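Local coordinates for Lin2891 protein (Listeria innocua, PDB 3DB0) that is a putative pyridoxamine 5'-phosphate oxidase that, judging by its family, probably binds FMN, although its substrate is not established, at residues B[81-86]-B[119-124]. Sequence-based numbering, arbitrary orientation.
Sequences NGLASL and VPEQIR
Asn81 and Leu83 hold the 119-124 segment through backbone bonds on either side of Gly82, where the two chains come closest. At one end Leu83 and Val119 form a hydrogen-bonded antiparallel pair: Leu83 N donates to Val119 O at 3.0 Å, and Val119 N returns the bond to Leu83 O at 2.9 Å. Between these bonds and those of Asn81 the chains draw in, bringing Gly82 CA to 3.2 Å from Val119 O and 4.1 Å from Pro120 CA. With no side chain at this point, the two backbones can come this close. Pro120, turned away from Gly82, packs on Ile80 instead. Further along, the carbonyl of Asn81 receives two donors, Glu121 N at 2.8 Å and Gln122 N at 3.1 Å, both lying in its plane, while Asn81 N binds Gln122 O. Two residues opposite one make this a classic beta bulge, set between strands 77-86 and 113-126 of the antiparallel barrel found in the FMN-binding split-barrel family. The chain turns a corner at Glu121, and Arg124 beyond it forms a salt bridge with Glu79. Side chains meet more loosely on the exposed face that carries Leu83 and Val119. Glu121 reaches over it with CG beside its own backbone N (chi1 -65°) and a second bend at chi2 (-65°), which folds the carboxylate back so that OE2 lies 3.7 Å from Leu83 CD1, a van der Waals contact. From the other bulge residue, Gln122 OE1 rests 3.6 Å from Asn81 CB, and Asn81 also packs against Pro30 of the second subunit.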
loop_
_atom_site.group_PDB
_atom_site.type_symbol
_atom_site.label_atom_id
_atom_site.label_comp_id
_atom_site.label_asym_id
_atom_site.label_seq_id
_atom_site.Cartn_x
_atom_site.Cartn_y
_atom_site.Cartn_z
ATOM N N ASN B 81 -21.094 4.378 4.218
ATOM C CA ASN B 81 -22.263 3.750 3.569
ATOM C C ASN B 81 -22.587 4.680 2.464
ATOM O O ASN B 81 -22.688 5.896 2.668
ATOM C CB ASN B 81 -23.422 3.586 4.539
ATOM C CG ASN B 81 -23.071 2.635 5.702
ATOM O OD1 ASN B 81 -22.810 3.080 6.815
ATOM N ND2 ASN B 81 -22.983 1.359 5.420
ATOM N N GLY B 82 -22.649 4.113 1.262
ATOM C CA GLY B 82 -22.816 4.914 0.071
ATOM C C GLY B 82 -23.510 4.228 -1.072
ATOM O O GLY B 82 -23.949 3.109 -0.966
ATOM N N LEU B 83 -23.624 4.976 -2.141
ATOM C CA LEU B 83 -24.261 4.545 -3.329
ATOM C C LEU B 83 -23.227 4.434 -4.424
ATOM O O LEU B 83 -22.538 5.422 -4.767
ATOM C CB LEU B 83 -25.377 5.542 -3.691
ATOM C CG LEU B 83 -26.624 5.511 -2.810
ATOM C CD1 LEU B 83 -27.634 6.644 -3.220
ATOM C CD2 LEU B 83 -27.284 4.119 -2.937
ATOM N N ALA B 84 -23.145 3.219 -4.971
ATOM C CA ALA B 84 -22.171 2.872 -5.988
ATOM C C ALA B 84 -22.830 2.806 -7.348
ATOM O O ALA B 84 -23.994 2.399 -7.486
ATOM C CB ALA B 84 -21.389 1.532 -5.614
ATOM N N SER B 85 -22.044 3.258 -8.323
ATOM C CA SER B 85 -22.407 3.331 -9.739
ATOM C C SER B 85 -21.182 3.210 -10.597
ATOM O O SER B 85 -20.045 3.322 -10.133
ATOM C CB SER B 85 -23.191 4.622 -10.041
ATOM O OG SER B 85 -22.373 5.757 -9.914
ATOM N N LEU B 86 -21.402 2.906 -11.863
ATOM C CA LEU B 86 -20.301 2.791 -12.796
ATOM C C LEU B 86 -20.072 4.180 -13.380
ATOM O O LEU B 86 -21.012 4.833 -13.879
ATOM C CB LEU B 86 -20.601 1.732 -13.870
ATOM C CG LEU B 86 -20.850 0.305 -13.294
ATOM C CD1 LEU B 86 -21.043 -0.752 -14.388
ATOM C CD2 LEU B 86 -19.689 -0.062 -12.370
ATOM N N VAL B 119 -20.415 7.284 -3.943
ATOM C CA VAL B 119 -20.867 8.541 -3.345
ATOM C C VAL B 119 -21.299 8.287 -1.901
ATOM O O VAL B 119 -22.265 7.596 -1.627
ATOM C CB VAL B 119 -22.000 9.247 -4.206
ATOM C CG1 VAL B 119 -22.563 10.510 -3.503
ATOM C CG2 VAL B 119 -21.457 9.612 -5.559
ATOM N N PRO B 120 -20.575 8.839 -0.936
ATOM C CA PRO B 120 -20.936 8.560 0.457
ATOM C C PRO B 120 -22.217 9.200 0.921
ATOM O O PRO B 120 -22.479 10.335 0.575
ATOM C CB PRO B 120 -19.791 9.218 1.233
ATOM C CG PRO B 120 -18.670 9.330 0.237
ATOM C CD PRO B 120 -19.367 9.675 -1.014
ATOM N N GLU B 121 -22.992 8.485 1.730
ATOM C CA GLU B 121 -24.251 9.029 2.249
ATOM C C GLU B 121 -24.073 9.276 3.739
ATOM O O GLU B 121 -24.625 10.215 4.331
ATOM C CB GLU B 121 -25.434 8.081 1.957
ATOM C CG GLU B 121 -25.717 7.939 0.471
ATOM C CD GLU B 121 -26.181 9.271 -0.165
ATOM O OE1 GLU B 121 -26.710 10.143 0.564
ATOM O OE2 GLU B 121 -26.054 9.409 -1.391
ATOM N N GLN B 122 -23.248 8.438 4.328
ATOM C CA GLN B 122 -22.908 8.512 5.748
ATOM C C GLN B 122 -21.482 8.075 5.949
ATOM O O GLN B 122 -21.067 7.057 5.401
ATOM C CB GLN B 122 -23.839 7.583 6.492
ATOM C CG GLN B 122 -25.273 8.088 6.374
ATOM C CD GLN B 122 -26.327 7.036 5.973
ATOM O OE1 GLN B 122 -26.009 5.867 5.653
ATOM N NE2 GLN B 122 -27.597 7.483 5.926
ATOM N N ILE B 123 -20.735 8.835 6.749
ATOM C CA ILE B 123 -19.369 8.470 7.117
ATOM C C ILE B 123 -19.188 8.588 8.579
ATOM O O ILE B 123 -19.421 9.658 9.118
ATOM C CB ILE B 123 -18.291 9.348 6.468
ATOM C CG1 ILE B 123 -18.513 9.478 4.948
ATOM C CG2 ILE B 123 -16.958 8.753 6.777
ATOM C CD1 ILE B 123 -17.478 10.272 4.239
ATOM N N ARG B 124 -18.811 7.465 9.215
ATOM C CA ARG B 124 -18.563 7.427 10.630
ATOM C C ARG B 124 -17.099 7.138 10.867
ATOM O O ARG B 124 -16.504 6.271 10.183
ATOM C CB ARG B 124 -19.343 6.317 11.287
ATOM C CG ARG B 124 -20.809 6.535 11.347
ATOM C CD ARG B 124 -21.340 5.753 12.529
ATOM N NE ARG B 124 -21.339 4.335 12.248
ATOM C CZ ARG B 124 -21.408 3.394 13.182
ATOM N NH1 ARG B 124 -21.452 3.735 14.475
ATOM N NH2 ARG B 124 -21.409 2.111 12.815
#